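Long-range contact in vinylacetyl-CoA Delta-isomerase (Nitrosopumilus maritimus SCM1, PDB 6VJR), which probably interconverts vinylacetyl-CoA and crotonyl-CoA, and carries FAD, a [4Fe-4S] cluster and iron as an oxygen-tolerant archaeal 4-hydroxybutyryl-CoA dehydratase: residues I217-Q231 against G252-I264. Residues are numbered along the deposited sequence; the frame is centred on the assembly and turned at random. Where two conformers were deposited one is given.
Sequences IPADAKGVTYIYGRQ and GQEALIILDRVFI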
ATOM      1  N   ILE A 217     -16.570 -27.093 -30.457  1.00 17.21           N
ATOM      2  CA  ILE A 217     -16.088 -27.257 -31.810  1.00 17.90           C
ATOM      3  C   ILE A 217     -14.711 -27.910 -31.756  1.00 18.28           C
ATOM      4  O   ILE A 217     -13.904 -27.615 -30.862  1.00 15.98           O
ATOM      5  CB  ILE A 217     -16.048 -25.936 -32.582  1.00 18.74           C
ATOM      6  CG1 ILE A 217     -15.107 -24.927 -31.997  1.00 20.64           C
ATOM      7  CG2 ILE A 217     -17.438 -25.343 -32.712  1.00 20.59           C
ATOM      8  CD1 ILE A 217     -14.894 -23.708 -32.862  1.00 23.14           C
ATOM      9  N   PRO A 218     -14.387 -28.796 -32.723  1.00 19.33           N
ATOM     10  CA  PRO A 218     -13.019 -29.278 -32.836  1.00 19.04           C
ATOM     11  C   PRO A 218     -12.107 -28.127 -33.249  1.00 17.38           C
ATOM     12  O   PRO A 218     -12.525 -27.251 -34.009  1.00 17.27           O
ATOM     13  CB  PRO A 218     -13.142 -30.442 -33.814  1.00 19.48           C
ATOM     14  CG  PRO A 218     -14.238 -29.941 -34.725  1.00 20.82           C
ATOM     15  CD  PRO A 218     -15.250 -29.287 -33.805  1.00 20.28           C
ATOM     16  N   ALA A 219     -10.850 -28.175 -32.817  1.00 16.70           N
ATOM     17  CA  ALA A 219      -9.940 -27.088 -33.136  1.00 16.96           C
ATOM     18  C   ALA A 219      -9.746 -26.963 -34.642  1.00 17.75           C
ATOM     19  O   ALA A 219      -9.414 -25.887 -35.106  1.00 17.99           O
ATOM     20  CB  ALA A 219      -8.593 -27.303 -32.484  1.00 18.83           C
ATOM     21  N   ASP A 220      -9.938 -28.056 -35.398  1.00 17.93           N
ATOM     22  CA  ASP A 220      -9.797 -28.047 -36.861  1.00 21.82           C
ATOM     23  C   ASP A 220     -11.112 -27.800 -37.610  1.00 21.00           C
ATOM     24  O   ASP A 220     -11.164 -28.075 -38.796  1.00 21.93           O
ATOM     25  CB  ASP A 220      -9.144 -29.326 -37.369  1.00 24.66           C
ATOM     26  CG  ASP A 220      -9.908 -30.618 -37.170  1.00 27.81           C
ATOM     27  OD1 ASP A 220     -10.991 -30.555 -36.531  1.00 27.02           O
ATOM     28  OD2 ASP A 220      -9.423 -31.676 -37.699  1.00 29.30           O
ATOM     29  N   ALA A 221     -12.164 -27.291 -36.940  1.00 19.65           N
ATOM     30  CA  ALA A 221     -13.425 -26.971 -37.590  1.00 19.10           C
ATOM     31  C   ALA A 221     -13.240 -26.045 -38.789  1.00 20.02           C
ATOM     32  O   ALA A 221     -12.465 -25.093 -38.730  1.00 19.62           O
ATOM     33  CB  ALA A 221     -14.360 -26.344 -36.604  1.00 20.19           C
ATOM     34  N   LYS A 222     -14.036 -26.306 -39.836  1.00 20.39           N
ATOM     35  CA  LYS A 222     -14.085 -25.420 -41.002  1.00 21.04           C
ATOM     36  C   LYS A 222     -14.686 -24.070 -40.608  1.00 19.73           C
ATOM     37  O   LYS A 222     -15.621 -24.004 -39.824  1.00 22.23           O
ATOM     38  CB  LYS A 222     -14.885 -26.118 -42.113  1.00 24.83           C
ATOM     39  CG  LYS A 222     -14.143 -27.347 -42.616  1.00 28.82           C
ATOM     40  CD  LYS A 222     -12.688 -27.160 -43.048  1.00 35.68           C
ATOM     41  CE  LYS A 222     -12.071 -28.411 -43.632  1.00 41.91           C
ATOM     42  NZ  LYS A 222     -10.632 -28.242 -43.849  1.00 44.30           N
ATOM     43  N   GLY A 223     -14.118 -22.988 -41.134  1.00 18.99           N
ATOM     44  CA  GLY A 223     -14.639 -21.648 -40.924  1.00 18.55           C
ATOM     45  C   GLY A 223     -13.907 -20.893 -39.817  1.00 18.29           C
ATOM     46  O   GLY A 223     -14.218 -19.731 -39.553  1.00 18.71           O
ATOM     47  N   VAL A 224     -12.919 -21.542 -39.193  1.00 17.39           N
ATOM     48  CA  VAL A 224     -12.154 -20.951 -38.102  1.00 17.06           C
ATOM     49  C   VAL A 224     -10.830 -20.440 -38.641  1.00 16.49           C
ATOM     50  O   VAL A 224     -10.130 -21.130 -39.371  1.00 16.36           O
ATOM     51  CB  VAL A 224     -11.875 -21.960 -36.975  1.00 17.55           C
ATOM     52  CG1 VAL A 224     -11.055 -21.319 -35.863  1.00 17.72           C
ATOM     53  CG2 VAL A 224     -13.164 -22.579 -36.411  1.00 19.31           C
ATOM     54  N   THR A 225     -10.493 -19.213 -38.243  1.00 15.13           N
ATOM     55  CA  THR A 225      -9.171 -18.656 -38.460  1.00 16.16           C
ATOM     56  C   THR A 225      -8.600 -18.241 -37.102  1.00 15.67           C
ATOM     57  O   THR A 225      -9.311 -17.616 -36.306  1.00 17.54           O
ATOM     58  CB  THR A 225      -9.259 -17.432 -39.380  1.00 17.38           C
ATOM     59  OG1 THR A 225      -9.915 -17.739 -40.620  1.00 18.86           O
ATOM     60  CG2 THR A 225      -7.874 -16.868 -39.631  1.00 18.24           C
ATOM     61  N   TYR A 226      -7.323 -18.576 -36.877  1.00 12.92           N
ATOM     62  CA  TYR A 226      -6.601 -18.172 -35.668  1.00 14.31           C
ATOM     63  C   TYR A 226      -5.586 -17.105 -36.030  1.00 13.18           C
ATOM     64  O   TYR A 226      -4.811 -17.288 -36.980  1.00 14.01           O
ATOM     65  CB  TYR A 226      -5.855 -19.344 -35.018  1.00 13.16           C
ATOM     66  CG  TYR A 226      -6.735 -20.500 -34.601  1.00 13.62           C
ATOM     67  CD1 TYR A 226      -7.016 -21.519 -35.496  1.00 14.55           C
ATOM     68  CD2 TYR A 226      -7.295 -20.579 -33.337  1.00 13.67           C
ATOM     69  CE1 TYR A 226      -7.807 -22.604 -35.136  1.00 14.98           C
ATOM     70  CE2 TYR A 226      -8.083 -21.658 -32.966  1.00 15.01           C
ATOM     71  CZ  TYR A 226      -8.348 -22.673 -33.866  1.00 15.68           C
ATOM     72  OH  TYR A 226      -9.143 -23.703 -33.437  1.00 17.58           O
ATOM     73  N   ILE A 227      -5.594 -15.993 -35.269  1.00 12.79           N
ATOM     74  CA  ILE A 227      -4.615 -14.939 -35.452  1.00 13.02           C
ATOM     75  C   ILE A 227      -3.820 -14.807 -34.152  1.00 12.27           C
ATOM     76  O   ILE A 227      -4.371 -14.444 -33.133  1.00 13.54           O
ATOM     77  CB  ILE A 227      -5.235 -13.623 -35.917  1.00 13.36           C
ATOM     78  CG1 ILE A 227      -6.138 -13.796 -37.151  1.00 14.59           C
ATOM     79  CG2 ILE A 227      -4.099 -12.645 -36.197  1.00 14.18           C
ATOM     80  CD1 ILE A 227      -6.870 -12.547 -37.560  1.00 17.04           C
ATOM     81  N   TYR A 228      -2.549 -15.188 -34.213  1.00 12.83           N
ATOM     82  CA  TYR A 228      -1.729 -15.338 -33.022  1.00 12.85           C
ATOM     83  C   TYR A 228      -1.482 -13.979 -32.365  1.00 13.00           C
ATOM     84  O   TYR A 228      -1.241 -13.006 -33.042  1.00 15.79           O
ATOM     85  CB  TYR A 228      -0.400 -15.986 -33.415  1.00 14.48           C
ATOM     86  CG  TYR A 228       0.195 -16.921 -32.370  1.00 15.95           C
ATOM     87  CD1 TYR A 228      -0.161 -18.268 -32.348  1.00 18.20           C
ATOM     88  CD2 TYR A 228       1.108 -16.482 -31.425  1.00 17.17           C
ATOM     89  CE1 TYR A 228       0.306 -19.124 -31.384  1.00 20.28           C
ATOM     90  CE2 TYR A 228       1.610 -17.355 -30.466  1.00 19.21           C
ATOM     91  CZ  TYR A 228       1.224 -18.677 -30.470  1.00 18.49           C
ATOM     92  OH  TYR A 228       1.708 -19.537 -29.533  1.00 21.72           O
ATOM     93  N   GLY A 229      -1.455 -13.939 -31.032  1.00 13.31           N
ATOM     94  CA  GLY A 229      -1.067 -12.731 -30.325  1.00 13.93           C
ATOM     95  C   GLY A 229       0.448 -12.611 -30.145  1.00 14.13           C
ATOM     96  O   GLY A 229       1.140 -13.559 -29.853  1.00 17.00           O
ATOM     97  N   ARG A 230       0.959 -11.382 -30.246  1.00 14.00           N
ATOM     98  CA  ARG A 230       2.336 -11.116 -29.879  1.00 14.59           C
ATOM     99  C   ARG A 230       2.476 -11.193 -28.366  1.00 15.51           C
ATOM    100  O   ARG A 230       1.493 -11.107 -27.639  1.00 17.74           O
ATOM    101  CB  ARG A 230       2.776  -9.732 -30.336  1.00 14.00           C
ATOM    102  CG  ARG A 230       2.942  -9.582 -31.835  1.00 15.12           C
ATOM    103  CD  ARG A 230       3.894  -8.473 -32.181  1.00 13.93           C
ATOM    104  NE  ARG A 230       5.275  -8.890 -31.920  1.00 14.94           N
ATOM    105  CZ  ARG A 230       6.324  -8.437 -32.596  1.00 14.63           C
ATOM    106  NH1 ARG A 230       6.203  -7.416 -33.451  1.00 15.12           N
ATOM    107  NH2 ARG A 230       7.521  -8.942 -32.341  1.00 14.74           N
ATOM    108  N   GLN A 231       3.701 -11.325 -27.898  1.00 14.51           N
ATOM    109  CA  GLN A 231       4.025 -11.224 -26.493  1.00 14.71           C
ATOM    110  C   GLN A 231       5.299 -10.375 -26.389  1.00 12.91           C
ATOM    111  O   GLN A 231       6.125 -10.397 -27.324  1.00 13.71           O
ATOM    112  CB  GLN A 231       4.275 -12.578 -25.837  1.00 15.11           C
ATOM    113  CG  GLN A 231       3.068 -13.493 -25.871  1.00 16.70           C
ATOM    114  CD  GLN A 231       3.270 -14.751 -25.062  1.00 19.37           C
ATOM    115  OE1 GLN A 231       4.383 -15.273 -24.970  1.00 19.27           O
ATOM    116  NE2 GLN A 231       2.204 -15.223 -24.429  1.00 22.63           N
ATOM    117  N   GLY A 252       3.446 -19.373 -22.709  1.00 16.22           N
ATOM    118  CA  GLY A 252       2.005 -19.380 -22.915  1.00 17.25           C
ATOM    119  C   GLY A 252       1.657 -19.037 -24.357  1.00 15.64           C
ATOM    120  O   GLY A 252       2.527 -18.850 -25.207  1.00 16.16           O
ATOM    121  N   GLN A 253       0.359 -19.064 -24.648  1.00 15.66           N
ATOM    122  CA  GLN A 253      -0.137 -18.864 -25.999  1.00 14.85           C
ATOM    123  C   GLN A 253      -1.510 -18.220 -25.898  1.00 14.49           C
ATOM    124  O   GLN A 253      -2.363 -18.737 -25.171  1.00 14.30           O
ATOM    125  CB  GLN A 253      -0.338 -20.227 -26.690  1.00 15.06           C
ATOM    126  CG  GLN A 253      -1.210 -20.188 -27.953  1.00 16.33           C
ATOM    127  CD  GLN A 253      -1.385 -21.570 -28.546  1.00 16.28           C
ATOM    128  OE1 GLN A 253      -2.409 -22.242 -28.366  1.00 17.33           O
ATOM    129  NE2 GLN A 253      -0.346 -21.999 -29.236  1.00 17.16           N
ATOM    130  N   GLU A 254      -1.698 -17.162 -26.690  0.56 14.23           N
ATOM    131  CA  GLU A 254      -3.002 -16.564 -26.894  0.56 14.67           C
ATOM    132  C   GLU A 254      -3.221 -16.362 -28.390  0.56 13.85           C
ATOM    133  O   GLU A 254      -2.263 -16.093 -29.144  0.56 11.17           O
ATOM    134  CB  GLU A 254      -3.104 -15.227 -26.156  0.56 16.01           C
ATOM    135  CG  GLU A 254      -2.779 -15.325 -24.665  0.56 15.86           C
ATOM    136  CD  GLU A 254      -1.289 -15.230 -24.325  0.56 18.87           C
ATOM    137  OE1 GLU A 254      -0.580 -14.330 -24.850  0.56 20.56           O
ATOM    138  OE2 GLU A 254      -0.833 -16.050 -23.479  0.56 21.42           O
ATOM    139  N   ALA A 255      -4.499 -16.472 -28.813  1.00 14.15           N
ATOM    140  CA  ALA A 255      -4.845 -16.122 -30.184  1.00 14.25           C
ATOM    141  C   ALA A 255      -6.278 -15.586 -30.231  1.00 14.14           C
ATOM    142  O   ALA A 255      -7.089 -15.877 -29.360  1.00 15.16           O
ATOM    143  CB  ALA A 255      -4.666 -17.318 -31.107  1.00 15.27           C
ATOM    144  N   LEU A 256      -6.572 -14.858 -31.309  1.00 12.41           N
ATOM    145  CA  LEU A 256      -7.918 -14.452 -31.674  1.00 12.15           C
ATOM    146  C   LEU A 256      -8.503 -15.526 -32.586  1.00 13.16           C
ATOM    147  O   LEU A 256      -7.926 -15.861 -33.618  1.00 14.87           O
ATOM    148  CB  LEU A 256      -7.801 -13.105 -32.378  1.00 13.61           C
ATOM    149  CG  LEU A 256      -9.095 -12.488 -32.900  1.00 15.63           C
ATOM    150  CD1 LEU A 256     -10.101 -12.162 -31.832  1.00 15.80           C
ATOM    151  CD2 LEU A 256      -8.782 -11.286 -33.759  1.00 16.68           C
ATOM    152  N   ILE A 257      -9.654 -16.048 -32.185  1.00 14.01           N
ATOM    153  CA  ILE A 257     -10.354 -17.071 -32.943  1.00 14.02           C
ATOM    154  C   ILE A 257     -11.493 -16.397 -33.708  1.00 14.51           C
ATOM    155  O   ILE A 257     -12.415 -15.814 -33.119  1.00 16.67           O
ATOM    156  CB  ILE A 257     -10.919 -18.153 -32.034  1.00 14.72           C
ATOM    157  CG1 ILE A 257      -9.912 -18.709 -31.036  1.00 15.89           C
ATOM    158  CG2 ILE A 257     -11.520 -19.259 -32.906  1.00 16.35           C
ATOM    159  CD1 ILE A 257     -10.504 -19.766 -30.131  1.00 15.47           C
ATOM    160  N   ILE A 258     -11.377 -16.415 -35.025  0.66 14.62           N
ATOM    161  CA  ILE A 258     -12.434 -15.909 -35.881  0.66 14.52           C
ATOM    162  C   ILE A 258     -13.334 -17.065 -36.297  0.66 14.80           C
ATOM    163  O   ILE A 258     -12.838 -18.123 -36.660  0.66 15.99           O
ATOM    164  CB  ILE A 258     -11.885 -15.177 -37.109  0.66 16.18           C
ATOM    165  CG1 ILE A 258     -10.732 -14.221 -36.770  0.66 17.02           C
ATOM    166  CG2 ILE A 258     -13.055 -14.505 -37.845  0.66 16.64           C
ATOM    167  CD1 ILE A 258     -11.130 -13.064 -35.880  0.66 17.73           C
ATOM    168  N   LEU A 259     -14.657 -16.843 -36.234  1.00 13.40           N
ATOM    169  CA  LEU A 259     -15.656 -17.826 -36.638  1.00 15.07           C
ATOM    170  C   LEU A 259     -16.502 -17.286 -37.786  1.00 15.63           C
ATOM    171  O   LEU A 259     -17.139 -16.224 -37.645  1.00 17.23           O
ATOM    172  CB  LEU A 259     -16.556 -18.102 -35.435  1.00 16.87           C
ATOM    173  CG  LEU A 259     -15.837 -18.444 -34.124  1.00 19.48           C
ATOM    174  CD1 LEU A 259     -16.721 -18.270 -32.901  1.00 23.26           C
ATOM    175  CD2 LEU A 259     -15.302 -19.831 -34.169  1.00 19.65           C
ATOM    176  N   ASP A 260     -16.481 -17.982 -38.926  1.00 17.11           N
ATOM    177  CA  ASP A 260     -17.276 -17.640 -40.106  1.00 17.53           C
ATOM    178  C   ASP A 260     -18.201 -18.812 -40.423  1.00 18.00           C
ATOM    179  O   ASP A 260     -17.832 -19.777 -41.086  1.00 20.33           O
ATOM    180  CB  ASP A 260     -16.400 -17.287 -41.288  1.00 22.43           C
ATOM    181  CG  ASP A 260     -17.167 -16.844 -42.515  1.00 25.80           C
ATOM    182  OD1 ASP A 260     -18.376 -16.581 -42.386  1.00 26.40           O
ATOM    183  OD2 ASP A 260     -16.556 -16.798 -43.600  1.00 34.80           O
ATOM    184  N   ARG A 261     -19.425 -18.697 -39.909  1.00 19.44           N
ATOM    185  CA  ARG A 261     -20.482 -19.646 -40.218  1.00 19.85           C
ATOM    186  C   ARG A 261     -20.000 -21.058 -39.899  1.00 19.80           C
ATOM    187  O   ARG A 261     -20.192 -21.997 -40.696  1.00 20.50           O
ATOM    188  CB  ARG A 261     -21.001 -19.534 -41.653  1.00 23.26           C
ATOM    189  CG  ARG A 261     -21.662 -18.204 -41.974  1.00 25.18           C
ATOM    190  CD  ARG A 261     -21.845 -18.017 -43.475  1.00 29.30           C
ATOM    191  NE  ARG A 261     -20.475 -17.827 -43.997  1.00 35.07           N
ATOM    192  CZ  ARG A 261     -20.073 -17.632 -45.243  1.00 41.19           C
ATOM    193  NH1 ARG A 261     -18.776 -17.570 -45.484  1.00 45.31           N
ATOM    194  NH2 ARG A 261     -20.942 -17.524 -46.245  1.00 45.23           N
ATOM    195  N   VAL A 262     -19.428 -21.187 -38.690  1.00 17.82           N
ATOM    196  CA  VAL A 262     -18.958 -22.466 -38.220  1.00 19.50           C
ATOM    197  C   VAL A 262     -20.155 -23.315 -37.804  1.00 18.54           C
ATOM    198  O   VAL A 262     -21.013 -22.869 -37.054  1.00 20.68           O
ATOM    199  CB  VAL A 262     -17.960 -22.248 -37.062  1.00 19.67           C
ATOM    200  CG1 VAL A 262     -17.481 -23.554 -36.447  1.00 20.06           C
ATOM    201  CG2 VAL A 262     -16.753 -21.473 -37.497  1.00 19.41           C
ATOM    202  N   PHE A 263     -20.169 -24.569 -38.239  1.00 19.58           N
ATOM    203  CA  PHE A 263     -21.244 -25.491 -37.942  1.00 21.06           C
ATOM    204  C   PHE A 263     -21.004 -26.213 -36.629  1.00 20.38           C
ATOM    205  O   PHE A 263     -19.904 -26.708 -36.377  1.00 23.61           O
ATOM    206  CB  PHE A 263     -21.333 -26.524 -39.054  1.00 22.47           C
ATOM    207  CG  PHE A 263     -22.385 -27.579 -38.782  1.00 23.55           C
ATOM    208  CD1 PHE A 263     -23.738 -27.252 -38.846  1.00 24.25           C
ATOM    209  CD2 PHE A 263     -22.030 -28.889 -38.485  1.00 25.33           C
ATOM    210  CE1 PHE A 263     -24.719 -28.221 -38.615  1.00 24.88           C
ATOM    211  CE2 PHE A 263     -23.016 -29.844 -38.255  1.00 26.07           C
ATOM    212  CZ  PHE A 263     -24.347 -29.507 -38.321  1.00 25.36           C
ATOM    213  N   ILE A 264     -22.062 -26.270 -35.825  1.00 19.47           N
ATOM    214  CA  ILE A 264     -22.066 -27.027 -34.585  1.00 20.35           C
ATOM    215  C   ILE A 264     -23.265 -27.953 -34.612  1.00 19.67           C
ATOM    216  O   ILE A 264     -24.393 -27.466 -34.597  1.00 20.86           O
ATOM    217  CB  ILE A 264     -22.115 -26.136 -33.334  1.00 21.26           C
ATOM    218  CG1 ILE A 264     -21.118 -24.985 -33.443  1.00 20.96           C
ATOM    219  CG2 ILE A 264     -21.902 -26.987 -32.086  1.00 21.77           C
ATOM    220  CD1 ILE A 264     -21.091 -24.055 -32.251  1.00 22.23           C
TER
HETATM  221  O   HOH W   1     -17.838 -25.595 -39.811  1.00 24.17           O
HETATM  222  O   HOH W   2       2.732 -17.256 -27.452  1.00 28.72           O
HETATM  223  O   HOH W   3       0.561 -15.491 -27.684  1.00 18.88           O
HETATM  224  O   HOH W   4       4.821 -16.974 -22.674  1.00 32.29           O
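Antiparallel strands 224-228 and 254-259 pair in the beta domain of this acyl-CoA dehydrogenase-like fold, and their Glu254 end reaches the FAD pocket. Thr225 faces Ile258 and Ile227 faces Leu256 in hydrogen-bonded pairs; Ile258 N to Thr225 O, 2.7 Å, is nearly straight. Val224, Tyr226, Ile257 and Leu259 share one face, where the last three touch strand 195-198. There Val224 CG1 packs against Ile257 CG2 (3.6 Å) and also lies over one face of the Tyr226 ring, toward its rim. With CG beside the backbone N (chi1 -59°), that ring runs alongside Ile257, and its OH donates to Ala219 O (2.8 Å) on a lone pair, tying the turn to the strand. On the other face, Ile227, Leu256 and Ile258 pack against a second subunit. At the FAD end, Gln253, extended beyond CG, crosses Tyr228 with amide and ring planes 83° apart; its NE2 donates to Tyr228 OH (3.2 Å) at the ring edge, while Glu254 O lies over the ring centre. A phenylalanine in place of Tyr228 would probably cost Gln253 NE2 this acceptor, with a weak bond to Asn192 remaining, and take a partner from the water held by Gly252 O. In the Glu254 conformer given, one of two, the chain bends at chi2 (85°), bringing OE1 to Gln231 NE2 (3.0 Å), which meets it on the syn side, close to both the amide and carboxylate planes. Arg435 takes Gln231 OE1, fixing which way the amide is turned. In that conformer Gln231 is thus a second-shell residue: it presents an N-H to the buried, FAD-touching carboxylate and probably helps hold it in place.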